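Local coordinates for inner membrane lipoprotein SadB (Salmonella enterica, PDB 4C47) that is required for proper surface expression of the trimeric autotransporter adhesin SadA and could take a direct part in its biogenesis, at residues 7-10 against 11-15; 46-49 against 50-54; 56-59 against 60-64. All coordinates share one frame; numbering follows the deposited sequence.

Contact 1: 7-10 against 11-15; sequences DKHL and VEEMK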
# COMPACT_ATOMS: atom_id res chain seq x y z
N ASP A 7 75.41 -11.80 20.21
CA ASP A 7 75.19 -12.37 21.53
C ASP A 7 74.07 -13.41 21.49
O ASP A 7 73.00 -13.18 20.93
CB ASP A 7 74.89 -11.25 22.53
CG ASP A 7 74.31 -11.76 23.83
OD1 ASP A 7 74.81 -12.77 24.37
OD2 ASP A 7 73.33 -11.15 24.32
N LYS A 8 74.34 -14.57 22.10
CA LYS A 8 73.43 -15.71 22.16
C LYS A 8 72.04 -15.34 22.69
O LYS A 8 71.02 -15.60 22.04
CB LYS A 8 74.05 -16.79 23.05
CG LYS A 8 73.35 -18.14 23.05
CD LYS A 8 73.65 -18.94 21.80
CE LYS A 8 73.33 -20.41 22.00
NZ LYS A 8 74.09 -20.98 23.14
N HIS A 9 72.02 -14.72 23.87
CA HIS A 9 70.78 -14.35 24.56
C HIS A 9 69.90 -13.44 23.71
O HIS A 9 68.68 -13.63 23.63
CB HIS A 9 71.11 -13.66 25.88
CG HIS A 9 69.91 -13.11 26.59
ND1 HIS A 9 69.60 -11.77 26.61
CD2 HIS A 9 68.94 -13.73 27.31
CE1 HIS A 9 68.49 -11.58 27.30
NE2 HIS A 9 68.07 -12.75 27.74
N LEU A 10 70.52 -12.43 23.10
CA LEU A 10 69.82 -11.49 22.24
C LEU A 10 69.15 -12.23 21.08
O LEU A 10 68.00 -11.96 20.73
CB LEU A 10 70.82 -10.45 21.72
CG LEU A 10 70.31 -9.09 21.23
CD1 LEU A 10 69.88 -9.16 19.77
CD2 LEU A 10 69.16 -8.60 22.11
N VAL A 11 69.88 -13.18 20.50
CA VAL A 11 69.36 -14.01 19.42
C VAL A 11 68.17 -14.86 19.88
O VAL A 11 67.19 -15.02 19.14
CB VAL A 11 70.46 -14.89 18.77
CG1 VAL A 11 69.89 -16.20 18.26
CG2 VAL A 11 71.15 -14.12 17.66
N GLU A 12 68.26 -15.40 21.09
CA GLU A 12 67.14 -16.15 21.66
C GLU A 12 65.90 -15.26 21.82
O GLU A 12 64.79 -15.67 21.46
CB GLU A 12 67.53 -16.79 22.99
CG GLU A 12 68.22 -18.14 22.87
CD GLU A 12 67.28 -19.22 22.35
OE1 GLU A 12 66.08 -19.18 22.69
OE2 GLU A 12 67.75 -20.10 21.61
N GLU A 13 66.11 -14.06 22.35
CA GLU A 13 65.03 -13.08 22.48
C GLU A 13 64.37 -12.82 21.13
O GLU A 13 63.14 -12.91 21.00
CB GLU A 13 65.57 -11.77 23.07
CG GLU A 13 66.11 -11.88 24.49
CD GLU A 13 65.08 -11.53 25.55
OE1 GLU A 13 63.93 -11.20 25.19
OE2 GLU A 13 65.43 -11.57 26.75
N MET A 14 65.19 -12.51 20.13
CA MET A 14 64.70 -12.26 18.78
C MET A 14 63.91 -13.44 18.21
O MET A 14 62.86 -13.25 17.61
CB MET A 14 65.85 -11.91 17.83
CG MET A 14 66.29 -10.46 17.92
SD MET A 14 67.72 -10.15 16.87
CE MET A 14 67.25 -11.03 15.39
N LYS A 15 64.42 -14.66 18.41
CA LYS A 15 63.74 -15.86 17.95
C LYS A 15 62.37 -16.00 18.61
O LYS A 15 61.40 -16.39 17.96
CB LYS A 15 64.60 -17.10 18.22
CG LYS A 15 63.98 -18.41 17.75
CD LYS A 15 64.95 -19.57 17.90
CE LYS A 15 64.30 -20.89 17.49
NZ LYS A 15 63.74 -20.83 16.11
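Glu-13 reaches back one turn and lays its chain over the imidazole of His-9. Glu-13 CG stands 4.0 Å from the centroid of the His-9 ring, displaced toward the rim, in a CH-pi contact. The carboxylate then turns steeply against the ring, with the two planes 77° apart. Glu-13 OE2 comes within 3.1 Å of His-9 NE2, but the angle is too poor for a hydrogen bond. On another side of the same turn Leu-10 CD1 packs on Met-14 SD at 3.7 Å. Leu-10 CG lies anti to the backbone N (chi1 -158°), which sends the branch along the helix toward that sulfur.

Behind these side chains run the i to i+4 backbone bonds, from Val-11 N to Asp-7 O through Met-14 N to Leu-10 O at 2.9 Å. Asp-7 occupies the N-cap: OD1 accepts weakly from His-9 N at 3.4 Å, and OD2 weakly from Leu-10 N at 3.3 Å. His-9 and Glu-13 remain exposed. The Asp-7 cap is a common way to begin an alpha helix; the packing of the buried Val-11 and Met-14 on their counterparts in other subunits is that of a trimeric coiled-coil core.

Contact 2: 46-49 against 50-54; sequences QATI and INTTK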
# COMPACT_ATOMS: atom_id res chain seq x y z
N GLN A 46 23.43 -8.33 -1.14
CA GLN A 46 23.11 -6.95 -1.46
C GLN A 46 22.51 -6.83 -2.86
O GLN A 46 21.55 -6.08 -3.06
CB GLN A 46 24.33 -6.03 -1.32
CG GLN A 46 23.97 -4.55 -1.32
CD GLN A 46 25.14 -3.66 -0.95
OE1 GLN A 46 26.09 -3.52 -1.71
NE2 GLN A 46 25.07 -3.06 0.24
N ALA A 47 23.07 -7.57 -3.82
CA ALA A 47 22.49 -7.59 -5.16
C ALA A 47 21.03 -8.03 -5.11
O ALA A 47 20.13 -7.37 -5.68
CB ALA A 47 23.29 -8.50 -6.08
N THR A 48 20.80 -9.14 -4.41
CA THR A 48 19.43 -9.61 -4.21
C THR A 48 18.52 -8.54 -3.59
O THR A 48 17.40 -8.31 -4.06
CB THR A 48 19.38 -10.89 -3.35
OG1 THR A 48 20.04 -11.96 -4.03
CG2 THR A 48 17.94 -11.29 -3.08
N ILE A 49 19.03 -7.87 -2.56
CA ILE A 49 18.28 -6.83 -1.86
C ILE A 49 17.90 -5.67 -2.78
O ILE A 49 16.76 -5.20 -2.76
CB ILE A 49 19.05 -6.30 -0.62
CG1 ILE A 49 19.04 -7.35 0.49
CG2 ILE A 49 18.44 -5.00 -0.12
CD1 ILE A 49 19.85 -6.95 1.71
N ILE A 50 18.85 -5.22 -3.60
CA ILE A 50 18.58 -4.16 -4.57
C ILE A 50 17.44 -4.56 -5.50
O ILE A 50 16.47 -3.80 -5.68
CB ILE A 50 19.84 -3.84 -5.39
CG1 ILE A 50 20.93 -3.26 -4.48
CG2 ILE A 50 19.52 -2.87 -6.52
CD1 ILE A 50 22.26 -3.03 -5.17
N ASN A 51 17.55 -5.76 -6.07
CA ASN A 51 16.47 -6.28 -6.93
C ASN A 51 15.09 -6.28 -6.24
O ASN A 51 14.11 -5.68 -6.74
CB ASN A 51 16.83 -7.68 -7.43
CG ASN A 51 15.80 -8.24 -8.39
OD1 ASN A 51 15.12 -7.49 -9.10
ND2 ASN A 51 15.67 -9.56 -8.43
N THR A 52 15.03 -6.94 -5.09
CA THR A 52 13.80 -7.08 -4.32
C THR A 52 13.17 -5.73 -3.96
O THR A 52 11.96 -5.55 -4.08
CB THR A 52 14.04 -7.90 -3.04
OG1 THR A 52 14.62 -9.16 -3.39
CG2 THR A 52 12.74 -8.14 -2.29
N THR A 53 14.01 -4.79 -3.53
CA THR A 53 13.55 -3.45 -3.16
C THR A 53 12.96 -2.75 -4.37
O THR A 53 11.91 -2.10 -4.27
CB THR A 53 14.69 -2.60 -2.57
OG1 THR A 53 15.44 -3.38 -1.64
CG2 THR A 53 14.13 -1.38 -1.87
N LYS A 54 13.63 -2.87 -5.52
CA LYS A 54 13.10 -2.33 -6.77
C LYS A 54 11.68 -2.84 -7.01
O LYS A 54 10.75 -2.05 -7.27
CB LYS A 54 14.01 -2.70 -7.95
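Across the join between 46-49 and 50-54 the chain is uninterrupted alpha helix, and each carbonyl of the first segment accepts from the amide four residues on. Ile-50 N binds Gln-46 O at 2.9 Å and Asn-51 N binds Ala-47 O at 3.1 Å. Thr-52 N and Thr-53 N continue the series to Thr-48 O and Ile-49 O.

Two threonines add a second grip on the last pair of carbonyls. Thr-52 OG1 donates to Thr-48 O at 3.0 Å, approaching from 45° above the carbonyl plane while the amide of the same residue comes in almost along the C=O direction. Thr-53 repeats the theme at Ile-49 O, where hydroxyl and amide arrive from opposite faces of the carbonyl plane; the modelled separation of 2.5 Å between Thr-53 OG1 and Ile-49 O is very short and its exact value doubtful. In both threonines OG1 sits anti to the carbonyl carbon and beside the backbone N, chi1 -55° in Thr-52, and this rotation aims the hydroxyl back down the helix. Ile-49 CG2 approaches Thr-53 OG1 at 3.7 Å, while Ile-50 CG1 lies against Gln-46 O at 3.2 Å.

Ile-49 packs on Ile-49 of the second subunit, and Thr-53 on its Thr-52. Gln-46, also buried, gives its NE2 to Leu-42 O of that subunit. The threonine hydroxyls spend their protons on their own helix, and Thr-48 O and Ile-49 O each take two donors, which probably lowers the cost of placing threonines at or beside a trimer interface.

Contact 3: 56-59 against 60-64; sequences VTEV and VGRVE
Arg-62 folds back along the helix toward Glu-58 and Val-59, and its path can be followed atom by atom. Arg-62 CB rests 3.6 Å from Val-59 O. Arg-62 CG, beside the backbone N at chi1 -67°, passes 3.7 Å from Glu-58 O, the carbonyl that also accepts a weak bond from the amide of Arg-62. A bend at chi3 (-51°) then swings the guanidinium over the preceding turn, with Val-59 CA beneath one face near its rim. At the tip the two terminal nitrogens part company. Arg-62 NH1 meets Glu-58 OE1 in a salt bridge of 2.8 Å, the carboxylate and guanidinium planes lying 31° apart. Arg-62 NH2 comes to rest by the methyls of Val-59, 4.0 Å from Val-59 CG2. It also makes a long, weak ion pair with Glu-64 of the third subunit, so the arginine reaches across to another chain.

The apolar side of the same turns is built from valines. Val-56 and Val-60 lie side by side and point the same way, Val-56 CG1 4.0 Å from Val-60 CG2. One step on, Val-59 CG1 and Val-63 CG2 make a looser approach at 4.4 Å.

These valines face the other two helices of the trimer: Val-60 packs on Val-60 of the third subunit and on Val-59 of the second, while Val-63 meets its counterpart in both. An outward-lying charged pair and a largely buried row of valines therefore share these turns, about two turns before helix 8-71 ends and the chain passes to strand 73-75 of the beta-sandwich domain.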
# COMPACT_ATOMS: atom_id res chain seq x y z
N VAL A 56 9.52 -4.14 -4.87
CA VAL A 56 8.62 -3.65 -3.83
C VAL A 56 8.14 -2.23 -4.11
O VAL A 56 6.93 -1.97 -4.12
CB VAL A 56 9.28 -3.70 -2.44
CG1 VAL A 56 8.41 -3.01 -1.41
CG2 VAL A 56 9.54 -5.13 -2.04
N THR A 57 9.09 -1.32 -4.36
CA THR A 57 8.76 0.05 -4.74
C THR A 57 7.78 0.05 -5.91
O THR A 57 6.78 0.77 -5.89
CB THR A 57 10.01 0.87 -5.13
OG1 THR A 57 10.68 0.23 -6.23
CG2 THR A 57 10.97 0.99 -3.96
N GLU A 58 8.07 -0.78 -6.91
CA GLU A 58 7.19 -0.90 -8.07
C GLU A 58 5.74 -1.21 -7.68
O GLU A 58 4.82 -0.54 -8.14
CB GLU A 58 7.71 -1.97 -9.04
CG GLU A 58 7.95 -1.47 -10.46
CD GLU A 58 6.67 -1.09 -11.19
OE1 GLU A 58 5.59 -1.59 -10.81
OE2 GLU A 58 6.75 -0.29 -12.14
N VAL A 59 5.55 -2.20 -6.81
CA VAL A 59 4.18 -2.58 -6.42
C VAL A 59 3.49 -1.49 -5.59
O VAL A 59 2.33 -1.12 -5.85
CB VAL A 59 4.16 -3.91 -5.65
CG1 VAL A 59 2.72 -4.33 -5.37
CG2 VAL A 59 4.88 -4.99 -6.43
N VAL A 60 4.20 -1.00 -4.58
CA VAL A 60 3.69 0.05 -3.71
C VAL A 60 3.22 1.27 -4.50
O VAL A 60 2.17 1.85 -4.20
CB VAL A 60 4.75 0.45 -2.66
CG1 VAL A 60 4.25 1.61 -1.82
CG2 VAL A 60 5.09 -0.73 -1.77
N GLY A 61 3.99 1.64 -5.52
CA GLY A 61 3.62 2.73 -6.40
C GLY A 61 2.24 2.56 -7.03
O GLY A 61 1.39 3.45 -6.95
N ARG A 62 2.02 1.40 -7.64
CA ARG A 62 0.74 1.09 -8.27
C ARG A 62 -0.39 1.12 -7.26
O ARG A 62 -1.42 1.76 -7.50
CB ARG A 62 0.78 -0.29 -8.95
CG ARG A 62 1.70 -0.39 -10.15
CD ARG A 62 1.37 -1.62 -10.98
NE ARG A 62 1.29 -2.84 -10.18
CZ ARG A 62 2.30 -3.69 -10.01
NH1 ARG A 62 3.47 -3.47 -10.59
NH2 ARG A 62 2.12 -4.77 -9.26
N VAL A 63 -0.22 0.41 -6.15
CA VAL A 63 -1.27 0.33 -5.14
C VAL A 63 -1.68 1.73 -4.63
O VAL A 63 -2.87 2.08 -4.59
CB VAL A 63 -0.86 -0.59 -3.97
CG1 VAL A 63 -1.72 -0.34 -2.76
CG2 VAL A 63 -0.94 -2.05 -4.40
N GLU A 64 -0.67 2.53 -4.28
CA GLU A 64 -0.92 3.89 -3.82
C GLU A 64 -1.60 4.74 -4.89
O GLU A 64 -2.46 5.57 -4.58
CB GLU A 64 0.38 4.56 -3.36
CG GLU A 64 0.16 5.85 -2.58
CD GLU A 64 1.28 6.86 -2.77
OE1 GLU A 64 2.31 6.50 -3.39
OE2 GLU A 64 1.14 8.01 -2.31

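All three contacts lie in series on helix 8-71, so together they sample one long coiled-coil stalk. Contact 1 opens the helix; its centre is 58 Å from that of contact 2 and 72 Å from that of contact 3, with no touch between them. Contacts 2 and 3 are close neighbours, their centres 15 Å apart. Each meets both other subunits, yet the interface changes in chemistry along the way, from valine and methionine through glutamine, isoleucine and threonine to valine. The centre of contact 3 lies about 10 Å from that of the chain, against about 74 Å for contact 1, which leaves contact 1 far out on the stalk from the globular domains.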